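Local coordinates for malonyl CoA-acyl carrier protein transacylase (Bartonella henselae, PDB 3QAT) that probably transfers the malonyl group from malonyl-CoA to acyl carrier protein, supplying the building block for fatty acid biosynthesis, at residues F9-Q14 / A71-V76; E154-E159 / V182-E187; N220-V225 / S251-Q256; S239-P242 / E247-V250; L301-A306 / E310-V315. One frame throughout, in Å; residues are numbered along the deposited sequence.

Contact 1 (F9-Q14 / A71-V76)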
# COMPACT_ATOMS: atom_id res chain seq x y z
N PHE A 9 -2.07 10.90 -7.19
CA PHE A 9 -2.29 10.60 -5.75
C PHE A 9 -1.78 9.18 -5.48
O PHE A 9 -2.17 8.22 -6.16
CB PHE A 9 -3.79 10.66 -5.43
CG PHE A 9 -4.33 12.05 -5.17
CD1 PHE A 9 -3.60 13.22 -5.48
CD2 PHE A 9 -5.61 12.18 -4.62
CE1 PHE A 9 -4.14 14.48 -5.23
CE2 PHE A 9 -6.17 13.45 -4.38
CZ PHE A 9 -5.43 14.60 -4.68
N THR A 10 -0.95 9.04 -4.43
CA THR A 10 -0.42 7.74 -4.04
C THR A 10 -0.85 7.45 -2.61
O THR A 10 -0.99 8.37 -1.80
CB THR A 10 1.13 7.65 -4.15
OG1 THR A 10 1.74 8.59 -3.26
CG2 THR A 10 1.60 7.95 -5.60
N PHE A 11 -1.10 6.17 -2.33
CA PHE A 11 -1.72 5.77 -1.06
C PHE A 11 -0.84 4.78 -0.33
O PHE A 11 -0.46 3.75 -0.89
CB PHE A 11 -3.10 5.15 -1.38
CG PHE A 11 -4.08 6.17 -1.94
CD1 PHE A 11 -4.04 6.53 -3.30
CD2 PHE A 11 -5.00 6.79 -1.11
CE1 PHE A 11 -4.96 7.49 -3.81
CE2 PHE A 11 -5.90 7.76 -1.59
CZ PHE A 11 -5.88 8.11 -2.95
N PRO A 12 -0.49 5.10 0.92
CA PRO A 12 0.46 4.27 1.64
C PRO A 12 -0.09 2.92 2.08
O PRO A 12 -1.32 2.71 2.14
CB PRO A 12 0.86 5.12 2.85
CG PRO A 12 -0.24 6.08 3.05
CD PRO A 12 -0.89 6.30 1.68
N GLY A 13 0.85 2.02 2.37
CA GLY A 13 0.50 0.66 2.80
C GLY A 13 1.08 0.31 4.16
O GLY A 13 1.50 1.19 4.92
N GLN A 14 1.09 -0.99 4.43
CA GLN A 14 1.51 -1.51 5.75
C GLN A 14 2.86 -0.93 6.15
O GLN A 14 3.83 -0.94 5.33
CB GLN A 14 1.58 -3.03 5.62
CG GLN A 14 2.00 -3.74 6.91
CD GLN A 14 0.85 -3.96 7.90
OE1 GLN A 14 -0.26 -4.34 7.52
NE2 GLN A 14 1.14 -3.77 9.19
N ALA A 71 -8.85 3.90 5.92
CA ALA A 71 -9.77 4.89 6.54
C ALA A 71 -9.08 6.26 6.63
O ALA A 71 -9.69 7.27 6.31
CB ALA A 71 -10.20 4.44 7.92
N VAL A 72 -7.82 6.29 7.07
CA VAL A 72 -7.12 7.57 7.17
C VAL A 72 -7.02 8.21 5.79
O VAL A 72 -7.30 9.40 5.63
CB VAL A 72 -5.73 7.40 7.79
CG1 VAL A 72 -4.97 8.75 7.79
CG2 VAL A 72 -5.87 6.85 9.22
N SER A 73 -6.64 7.43 4.78
CA SER A 73 -6.54 7.97 3.42
C SER A 73 -7.88 8.51 2.92
O SER A 73 -7.95 9.62 2.37
CB SER A 73 -6.00 6.92 2.43
OG SER A 73 -4.62 6.67 2.61
N MET A 74 -8.93 7.73 3.13
CA MET A 74 -10.27 8.16 2.65
C MET A 74 -10.81 9.36 3.44
O MET A 74 -11.51 10.19 2.88
CB MET A 74 -11.25 6.99 2.66
CG MET A 74 -11.02 6.03 1.48
SD MET A 74 -11.04 6.84 -0.16
CE MET A 74 -12.65 7.63 -0.15
N ALA A 75 -10.46 9.47 4.73
CA ALA A 75 -10.83 10.69 5.48
C ALA A 75 -10.19 11.93 4.82
O ALA A 75 -10.86 12.94 4.60
CB ALA A 75 -10.37 10.59 6.95
N VAL A 76 -8.91 11.84 4.48
CA VAL A 76 -8.25 12.94 3.76
C VAL A 76 -8.96 13.23 2.42
O VAL A 76 -9.25 14.41 2.12
CB VAL A 76 -6.76 12.66 3.53
CG1 VAL A 76 -6.14 13.74 2.60
CG2 VAL A 76 -6.04 12.63 4.86
O HOH W 1 -3.85 3.80 1.94
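Phe-11 and Ser-73 adopt the same first rotation: in each, the gamma atom lies beside the backbone N and anti to the carbonyl carbon (chi1 -66° for Phe-11, -73° for Ser-73). This brings the ring of Phe-11 edge-on to the serine. Phe-11 CD2 lies 3.7 Å from Ser-73 CB, which sits at the ring edge and close to its plane, so the two do not stack. Ser-73 OG is also near the ring, 3.7 Å from Phe-11 CD2. The same oxygen reaches 3.9 Å from Pro-12 CD, so it lies against both residues where the strand gives way to loop. Strand 6-11 is an inner strand of the parallel sheet of the acyltransferase fold, between strands 93-96 and 275-281, and helix 62-82 packs against it here. Phe-11 also touches Ser-103, Ala-104 and Ala-107 of helix 100-107. Its side chain further meets the residues of a GxSxG pattern, consistent with the nucleophile elbow of this family. The polar link across the contact is a water. It donates to Pro-12 O at 2.8 Å and to Ser-73 OG at 3.0 Å. Ser-73 OG is bonded in addition to Ile-281 O of the neighbouring strand, a second tie that should restrict the rotation of this buried hydroxyl.

Contact 2 (E154-E159 / V182-E187)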
# COMPACT_ATOMS: atom_id res chain seq x y z
N GLU A 154 18.05 -17.25 -6.12
CA GLU A 154 18.47 -18.47 -6.80
C GLU A 154 19.50 -19.25 -5.97
O GLU A 154 19.41 -20.47 -5.85
CB GLU A 154 19.02 -18.15 -8.19
N ILE A 155 20.44 -18.53 -5.36
CA ILE A 155 21.48 -19.13 -4.52
C ILE A 155 20.88 -19.94 -3.35
O ILE A 155 21.38 -21.00 -3.00
CB ILE A 155 22.48 -18.04 -4.01
CG1 ILE A 155 23.37 -17.56 -5.17
CG2 ILE A 155 23.32 -18.53 -2.82
CD1 ILE A 155 24.10 -16.25 -4.92
N VAL A 156 19.79 -19.46 -2.77
CA VAL A 156 19.21 -20.11 -1.59
C VAL A 156 18.08 -21.09 -1.91
O VAL A 156 17.47 -21.63 -0.99
CB VAL A 156 18.68 -19.06 -0.54
CG1 VAL A 156 19.83 -18.16 -0.10
CG2 VAL A 156 17.49 -18.26 -1.09
N ALA A 157 17.82 -21.32 -3.19
CA ALA A 157 16.69 -22.16 -3.63
C ALA A 157 16.68 -23.57 -3.02
O ALA A 157 15.60 -24.12 -2.79
CB ALA A 157 16.63 -22.22 -5.15
N GLU A 158 17.86 -24.12 -2.74
CA GLU A 158 17.97 -25.44 -2.11
C GLU A 158 17.43 -25.43 -0.68
O GLU A 158 16.89 -26.44 -0.21
CB GLU A 158 19.42 -25.97 -2.15
N GLU A 159 17.53 -24.28 -0.01
CA GLU A 159 16.98 -24.15 1.34
C GLU A 159 15.47 -23.86 1.33
O GLU A 159 14.75 -24.24 2.26
CB GLU A 159 17.72 -23.09 2.15
N VAL A 182 14.93 -17.35 3.61
CA VAL A 182 15.04 -15.89 3.79
C VAL A 182 16.18 -15.52 4.75
O VAL A 182 16.94 -14.56 4.50
CB VAL A 182 13.67 -15.27 4.23
CG1 VAL A 182 13.80 -13.75 4.54
CG2 VAL A 182 12.59 -15.50 3.15
N GLU A 183 16.31 -16.30 5.82
CA GLU A 183 17.42 -16.11 6.76
C GLU A 183 18.78 -16.23 6.05
O GLU A 183 19.68 -15.41 6.28
CB GLU A 183 17.31 -17.12 7.91
CG GLU A 183 18.33 -16.87 9.02
CD GLU A 183 18.36 -17.98 10.07
OE1 GLU A 183 17.55 -18.94 9.97
OE2 GLU A 183 19.23 -17.91 10.97
N THR A 184 18.90 -17.24 5.20
CA THR A 184 20.15 -17.47 4.46
C THR A 184 20.38 -16.32 3.49
O THR A 184 21.50 -15.86 3.34
CB THR A 184 20.16 -18.82 3.74
OG1 THR A 184 19.89 -19.85 4.70
CG2 THR A 184 21.53 -19.07 3.09
N ALA A 185 19.31 -15.86 2.84
CA ALA A 185 19.41 -14.75 1.91
C ALA A 185 19.94 -13.49 2.58
O ALA A 185 20.71 -12.75 1.96
CB ALA A 185 18.03 -14.48 1.27
N VAL A 186 19.52 -13.24 3.82
CA VAL A 186 20.07 -12.12 4.60
C VAL A 186 21.59 -12.26 4.79
O VAL A 186 22.34 -11.29 4.59
CB VAL A 186 19.31 -11.91 5.96
CG1 VAL A 186 20.02 -10.91 6.85
CG2 VAL A 186 17.89 -11.39 5.69
N GLU A 187 22.04 -13.46 5.17
CA GLU A 187 23.48 -13.75 5.31
C GLU A 187 24.21 -13.43 4.01
O GLU A 187 25.23 -12.72 4.04
CB GLU A 187 23.70 -15.20 5.72
CG GLU A 187 23.15 -15.53 7.10
CD GLU A 187 23.07 -17.03 7.37
OE1 GLU A 187 23.39 -17.84 6.48
OE2 GLU A 187 22.66 -17.40 8.50
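Val-156 O accepts the backbone N-H of Glu-159 at 2.8 Å. This bond curls the chain just after helix 146-155 and holds the backbone that carries the Val-156 side chain. The contact itself is apolar. One branch of the valine does the touching: Val-156 CG1 lies anti to its own carbonyl carbon (chi1 -59°) and extends to helix 179-191. There it meets the methyl of Thr-184, with Val-156 CG1 to Thr-184 CG2 at 3.7 Å. The two side chains run antiparallel past one another, so they lie alongside rather than end to end. The same methyl also rests on the helix backbone, with Val-156 CG1 to Ala-185 N at 3.8 Å. Ala-185 CB is a little farther, 4.3 Å from Val-156 CG1. Thr-184 divides its branches between two tasks. CG2, anti to the backbone N, faces the valine. OG1 turns back to its own helix and bonds to Lys-180 O, so the hydroxyl is satisfied without the other segment. Val-156 and Ala-185 both touch Cys-162 of strand 162-169 as well, so the pair closes over the sheet. Two helices on one face of an antiparallel sheet with strand order 4-1-3-2, in the chain order strand-helix-strand-strand-helix-strand, are the mark of the ferredoxin-like subdomain of malonyl-CoA:ACP transacylases.

Contact 3 (N220-V225 / S251-Q256)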
# COMPACT_ATOMS: atom_id res chain seq x y z
N ASN A 220 -12.44 -14.73 -4.46
CA ASN A 220 -13.86 -14.95 -4.13
C ASN A 220 -14.54 -13.68 -3.62
O ASN A 220 -15.68 -13.38 -3.99
CB ASN A 220 -13.98 -16.09 -3.13
CG ASN A 220 -13.75 -17.45 -3.78
OD1 ASN A 220 -13.94 -17.60 -4.98
ND2 ASN A 220 -13.32 -18.42 -2.98
N ALA A 221 -13.83 -12.89 -2.81
CA ALA A 221 -14.41 -11.66 -2.31
C ALA A 221 -14.63 -10.62 -3.40
O ALA A 221 -15.64 -9.93 -3.43
CB ALA A 221 -13.56 -11.07 -1.16
N LEU A 222 -13.66 -10.51 -4.30
CA LEU A 222 -13.73 -9.50 -5.36
C LEU A 222 -14.76 -9.84 -6.43
O LEU A 222 -15.32 -8.93 -7.06
CB LEU A 222 -12.36 -9.28 -5.98
CG LEU A 222 -11.39 -8.53 -5.09
CD1 LEU A 222 -9.98 -8.75 -5.62
CD2 LEU A 222 -11.74 -7.05 -5.10
N LEU A 223 -15.02 -11.14 -6.61
CA LEU A 223 -16.07 -11.56 -7.55
C LEU A 223 -17.46 -11.06 -7.18
O LEU A 223 -18.29 -10.82 -8.09
CB LEU A 223 -16.14 -13.09 -7.66
CG LEU A 223 -15.10 -13.70 -8.60
CD1 LEU A 223 -14.97 -15.21 -8.34
CD2 LEU A 223 -15.49 -13.42 -10.07
N THR A 224 -17.76 -10.90 -5.91
CA THR A 224 -19.16 -10.60 -5.57
C THR A 224 -19.42 -9.10 -5.35
O THR A 224 -20.56 -8.64 -5.46
CB THR A 224 -19.65 -11.45 -4.40
OG1 THR A 224 -18.85 -11.20 -3.25
CG2 THR A 224 -19.55 -12.95 -4.76
N VAL A 225 -18.35 -8.35 -5.07
CA VAL A 225 -18.50 -6.95 -4.72
C VAL A 225 -18.94 -6.11 -5.91
O VAL A 225 -18.47 -6.32 -7.04
CB VAL A 225 -17.16 -6.39 -4.10
CG1 VAL A 225 -16.06 -6.23 -5.12
CG2 VAL A 225 -17.41 -5.11 -3.37
N SER A 251 -8.46 -9.01 -11.46
CA SER A 251 -7.47 -10.04 -11.70
C SER A 251 -6.09 -9.60 -11.17
O SER A 251 -5.38 -10.38 -10.54
CB SER A 251 -7.42 -10.38 -13.19
OG SER A 251 -6.38 -11.29 -13.46
N LEU A 252 -5.75 -8.35 -11.42
CA LEU A 252 -4.48 -7.79 -10.97
C LEU A 252 -4.36 -7.65 -9.46
O LEU A 252 -3.27 -7.83 -8.93
CB LEU A 252 -4.21 -6.45 -11.64
CG LEU A 252 -4.05 -6.46 -13.16
CD1 LEU A 252 -4.13 -5.03 -13.66
CD2 LEU A 252 -2.71 -7.11 -13.60
N LEU A 253 -5.48 -7.36 -8.79
CA LEU A 253 -5.50 -7.37 -7.30
C LEU A 253 -5.23 -8.78 -6.74
O LEU A 253 -4.51 -8.93 -5.73
CB LEU A 253 -6.81 -6.82 -6.75
CG LEU A 253 -7.09 -5.34 -7.01
CD1 LEU A 253 -8.50 -5.04 -6.52
CD2 LEU A 253 -6.09 -4.47 -6.25
N VAL A 254 -5.78 -9.81 -7.39
CA VAL A 254 -5.52 -11.18 -6.98
C VAL A 254 -4.05 -11.56 -7.21
O VAL A 254 -3.38 -12.13 -6.32
CB VAL A 254 -6.48 -12.17 -7.71
CG1 VAL A 254 -6.10 -13.62 -7.41
CG2 VAL A 254 -7.95 -11.92 -7.29
N GLN A 255 -3.53 -11.23 -8.41
CA GLN A 255 -2.13 -11.50 -8.74
C GLN A 255 -1.17 -10.77 -7.79
O GLN A 255 -0.10 -11.29 -7.45
CB GLN A 255 -1.85 -11.05 -10.17
CG GLN A 255 -2.56 -11.86 -11.24
CD GLN A 255 -2.42 -11.22 -12.62
OE1 GLN A 255 -1.34 -10.78 -13.01
NE2 GLN A 255 -3.53 -11.14 -13.35
N GLN A 256 -1.58 -9.57 -7.38
CA GLN A 256 -0.77 -8.74 -6.50
C GLN A 256 -0.41 -9.44 -5.17
O GLN A 256 0.70 -9.28 -4.64
CB GLN A 256 -1.53 -7.42 -6.25
CG GLN A 256 -0.69 -6.28 -5.71
CD GLN A 256 -0.51 -6.33 -4.23
OE1 GLN A 256 -1.10 -7.17 -3.53
NE2 GLN A 256 0.35 -5.45 -3.71
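Leu-222 carries its side of the contact, packing against Leu-253 and Val-254. Its CB leaves helix 212-224 in the direction of helix 246-258 and packs on Val-250, one turn before Val-254. CG lies anti to the carbonyl carbon (chi1 -73°) and acts as a branch point, with its two methyls making the contacts beyond. CD1 meets the most. Leu-222 CD1 is 3.9 Å from Leu-253 CB and 4.1 Å from Val-254 CG2, so this methyl fits between two successive residues of the facing helix. It also reaches the end of the leucine, with Leu-222 CD1 to Leu-253 CD1 at 4.1 Å. The second methyl meets the same atom, and Leu-222 CD2 to Leu-253 CD1 is likewise 4.1 Å. Leu-253 CD1 therefore lies against both tips of Leu-222. The two leucine side chains lie roughly perpendicular. Of the two valine methyls, CG2 is the one that faces Leu-222 CD1. All these distances are those of ordinary apolar packing. Just beyond, Gln-256 O bonds to His-207 ND1, and Gln-256 NE2 bonds to Asn-237 OD1 and weakly to the OG of Ser-98, the serine of the GxSxG pattern, so this part of helix 246-258 is close to the probable active site. The contact joins helices 212-224 and 246-258, with Leu-119 of helix 113-129 against the Leu-222 side and Glu-101, Tyr-102 and Leu-105 of helix 100-107 against the Leu-253 side.

Contact 4 (S239-P242 / E247-V250)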
# COMPACT_ATOMS: atom_id res chain seq x y z
N SER A 239 1.32 -4.49 -12.93
CA SER A 239 1.42 -4.19 -14.38
C SER A 239 2.15 -2.89 -14.72
O SER A 239 2.71 -2.76 -15.82
CB SER A 239 0.03 -4.16 -15.00
OG SER A 239 -0.73 -3.07 -14.47
N VAL A 240 2.17 -1.95 -13.77
CA VAL A 240 2.80 -0.63 -14.00
C VAL A 240 2.30 0.05 -15.31
O VAL A 240 3.07 0.71 -16.03
CB VAL A 240 4.34 -0.67 -13.95
CG1 VAL A 240 4.91 0.73 -13.63
CG2 VAL A 240 4.81 -1.64 -12.91
N ILE A 241 1.01 -0.09 -15.57
CA ILE A 241 0.35 0.64 -16.65
C ILE A 241 -0.97 1.19 -16.14
O ILE A 241 -1.50 0.71 -15.11
CB ILE A 241 0.13 -0.24 -17.91
CG1 ILE A 241 -0.73 -1.45 -17.60
CG2 ILE A 241 1.47 -0.63 -18.55
CD1 ILE A 241 -0.93 -2.42 -18.79
N PRO A 242 -1.53 2.18 -16.84
CA PRO A 242 -2.81 2.71 -16.37
C PRO A 242 -3.93 1.71 -16.63
O PRO A 242 -4.18 1.30 -17.77
CB PRO A 242 -2.99 4.03 -17.16
CG PRO A 242 -1.91 4.05 -18.17
CD PRO A 242 -0.89 3.04 -17.87
N GLU A 247 -12.82 -5.60 -14.49
CA GLU A 247 -12.56 -7.04 -14.51
C GLU A 247 -11.05 -7.34 -14.48
O GLU A 247 -10.58 -8.24 -13.77
CB GLU A 247 -13.19 -7.69 -15.74
CG GLU A 247 -14.70 -7.76 -15.69
CD GLU A 247 -15.31 -8.37 -16.94
OE1 GLU A 247 -14.57 -8.91 -17.79
OE2 GLU A 247 -16.55 -8.31 -17.08
N ARG A 248 -10.30 -6.59 -15.28
CA ARG A 248 -8.85 -6.76 -15.28
C ARG A 248 -8.25 -6.32 -13.94
O ARG A 248 -7.37 -6.98 -13.41
CB ARG A 248 -8.18 -5.98 -16.40
CG ARG A 248 -6.68 -6.19 -16.40
CD ARG A 248 -6.08 -5.80 -17.71
NE ARG A 248 -4.69 -5.39 -17.53
CZ ARG A 248 -3.65 -6.22 -17.50
NH1 ARG A 248 -3.81 -7.54 -17.63
NH2 ARG A 248 -2.43 -5.74 -17.35
N ILE A 249 -8.75 -5.20 -13.41
CA ILE A 249 -8.28 -4.71 -12.09
C ILE A 249 -8.49 -5.78 -11.01
O ILE A 249 -7.58 -6.00 -10.21
CB ILE A 249 -8.94 -3.38 -11.72
CG1 ILE A 249 -8.36 -2.27 -12.60
CG2 ILE A 249 -8.78 -3.06 -10.22
CD1 ILE A 249 -9.15 -0.96 -12.60
N VAL A 250 -9.64 -6.46 -11.00
CA VAL A 250 -9.84 -7.56 -10.04
C VAL A 250 -8.77 -8.63 -10.21
O VAL A 250 -8.17 -9.09 -9.22
CB VAL A 250 -11.28 -8.17 -10.14
CG1 VAL A 250 -11.34 -9.60 -9.55
CG2 VAL A 250 -12.27 -7.24 -9.45
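Arg-248 meets Ser-239 and Ile-241 through one end of its guanidinium group. The direct contacts are van der Waals touches. Arg-248 NH2 lies 3.8 Å from Ser-239 CB and 3.9 Å from Ile-241 CD1. One nitrogen therefore borders two carbons, from two loop residues with one residue between them. These carbons are not all it has, because NH2 also makes a hydrogen bond of its own to a residue adjoining the segments. The polar interactions run through a third residue. Arg-248 NE forms a salt bridge with Glu-243 OE1, and Ser-239 OG is hydrogen-bonded to Glu-243 OE2. The carboxylate of Glu-243 thus joins the arginine to the serine, each on a different oxygen. The nearby positive charge would probably stabilise the carboxylate in its ionised form. Side-chain shape explains how the long arginine gets there. Arg-248 leaves helix 246-258 with CG anti to the backbone N (chi1 -179°) and stays extended as far as NE, spanning the gap from helix to loop. Ile-241 reaches back with CG1 between its backbone N and carbonyl carbon (chi1 60°) and a straight chi2. This carries CD1 to the guanidinium, where the isoleucine runs nearly square across the arginine chain. Val-240, between Ser-239 and Ile-241, packs on Glu-265, Thr-266 and Trp-269 of helix 263-272. This is surface packing of the acyltransferase domain: a small antiparallel hairpin of strands 234-235 and 242-243 leads into helix 246-258, and Glu-243 links the hairpin loop to the helix.

Contact 5 (L301-A306 / E310-V315)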
# COMPACT_ATOMS: atom_id res chain seq x y z
N LEU A 301 4.85 15.50 -1.97
CA LEU A 301 4.21 16.19 -0.85
C LEU A 301 3.33 15.25 -0.08
O LEU A 301 2.60 14.45 -0.68
CB LEU A 301 3.36 17.38 -1.35
CG LEU A 301 4.11 18.49 -2.11
CD1 LEU A 301 3.13 19.52 -2.59
CD2 LEU A 301 5.17 19.13 -1.21
N THR A 302 3.39 15.36 1.24
CA THR A 302 2.49 14.59 2.12
C THR A 302 1.15 15.33 2.31
O THR A 302 1.11 16.56 2.40
CB THR A 302 3.13 14.29 3.49
OG1 THR A 302 3.73 15.48 4.04
CG2 THR A 302 4.22 13.22 3.35
N VAL A 303 0.07 14.57 2.40
CA VAL A 303 -1.27 15.14 2.67
C VAL A 303 -1.98 14.37 3.80
O VAL A 303 -2.70 13.39 3.55
CB VAL A 303 -2.16 15.13 1.40
CG1 VAL A 303 -3.34 16.05 1.60
CG2 VAL A 303 -1.36 15.58 0.16
N GLY A 304 -1.75 14.82 5.03
CA GLY A 304 -2.30 14.16 6.22
C GLY A 304 -2.90 15.09 7.24
O GLY A 304 -3.69 14.67 8.07
N THR A 305 -2.55 16.37 7.15
CA THR A 305 -3.06 17.38 8.09
C THR A 305 -3.91 18.40 7.35
O THR A 305 -3.88 18.49 6.10
CB THR A 305 -1.90 18.13 8.78
OG1 THR A 305 -1.18 18.87 7.80
CG2 THR A 305 -0.96 17.17 9.51
N ALA A 306 -4.66 19.19 8.11
CA ALA A 306 -5.47 20.27 7.55
C ALA A 306 -4.62 21.24 6.72
O ALA A 306 -5.01 21.62 5.59
CB ALA A 306 -6.23 21.01 8.67
N GLU A 310 -4.83 22.00 2.69
CA GLU A 310 -4.91 23.34 2.09
C GLU A 310 -3.83 23.56 1.03
O GLU A 310 -4.13 24.04 -0.07
CB GLU A 310 -4.88 24.45 3.17
CG GLU A 310 -6.09 24.48 4.12
CD GLU A 310 -7.41 24.80 3.43
OE1 GLU A 310 -7.40 25.36 2.31
OE2 GLU A 310 -8.47 24.50 4.02
N ALA A 311 -2.59 23.14 1.33
CA ALA A 311 -1.46 23.30 0.41
C ALA A 311 -1.68 22.48 -0.86
O ALA A 311 -1.43 22.97 -1.97
CB ALA A 311 -0.15 22.92 1.10
N ALA A 312 -2.16 21.24 -0.71
CA ALA A 312 -2.40 20.38 -1.86
C ALA A 312 -3.49 20.98 -2.77
O ALA A 312 -3.36 20.96 -4.00
CB ALA A 312 -2.80 18.95 -1.40
N LEU A 313 -4.54 21.53 -2.17
CA LEU A 313 -5.62 22.13 -2.95
C LEU A 313 -5.11 23.34 -3.77
O LEU A 313 -5.53 23.52 -4.92
CB LEU A 313 -6.78 22.55 -2.05
CG LEU A 313 -7.52 21.38 -1.40
CD1 LEU A 313 -8.43 21.85 -0.29
CD2 LEU A 313 -8.32 20.57 -2.45
N ARG A 314 -4.20 24.11 -3.20
CA ARG A 314 -3.55 25.22 -3.91
C ARG A 314 -2.68 24.74 -5.09
O ARG A 314 -2.72 25.32 -6.18
CB ARG A 314 -2.73 26.06 -2.93
CG ARG A 314 -3.59 26.71 -1.84
CD ARG A 314 -2.83 27.78 -1.03
NE ARG A 314 -1.45 27.42 -0.72
CZ ARG A 314 -1.01 26.92 0.44
NH1 ARG A 314 -1.85 26.72 1.46
NH2 ARG A 314 0.29 26.62 0.58
N VAL A 315 -1.88 23.70 -4.85
CA VAL A 315 -1.02 23.15 -5.89
C VAL A 315 -1.87 22.60 -7.06
O VAL A 315 -1.50 22.76 -8.23
CB VAL A 315 -0.06 22.07 -5.29
CG1 VAL A 315 0.68 21.29 -6.37
CG2 VAL A 315 0.92 22.71 -4.32
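Val-303 turns one methyl to Ala-312: CG1 lies anti to the backbone N (chi1 -164°), which leaves CG2 anti to the carbonyl carbon and facing the alanine. Val-303 CG2 to Ala-312 CB is 4.0 Å. Two residues back on the strand, Leu-301 extends with a straight chi2, and its CD1 reaches Val-315 CG2 at 4.2 Å. The two apolar pairs run in opposite chain directions, as expected where a helix doubles back on its strand. Strand 299-303 is the outermost strand on one side of the parallel sheet, and helix 306-316 packs against it near the C-terminal end of the acyltransferase fold. Phe-279 of the next strand touches Val-303, Ala-312 and Val-315. Thr-305 is the N-cap of the helix, with OG1 bonded to Glu-308 N. The side chain of Glu-308 in turn holds Gly-304 N and Thr-302 OG1. The first turn is closed by Glu-310 N, which donates to Ala-306 O at 2.9 Å with an N-H...O angle of 165°. Glu-310 CG sits beside its own backbone N (chi1 -66°), which puts it next to the same carbonyl, 3.4 Å from Ala-306 O.

The contacts come in series along the chain, except that contact 4 is nested inside the loop closed by contact 3. Contacts 1 and 5 reach the same parallel sheet, with centres about 13 Å apart. They touch where Val-76 CG1 lies 3.6 Å from Val-303 O. Contacts 3 and 4 share helix 246-258, with centres about 11 Å apart, and meet where Leu-252 CD1 packs 4.0 Å from Ser-239 OG. Contact 2 stands apart in the ferredoxin-like subdomain, its centre about 31 Å from that of contact 3 and 43 Å from that of contact 5. The set thus samples both subdomains, between which the active site of this family lies.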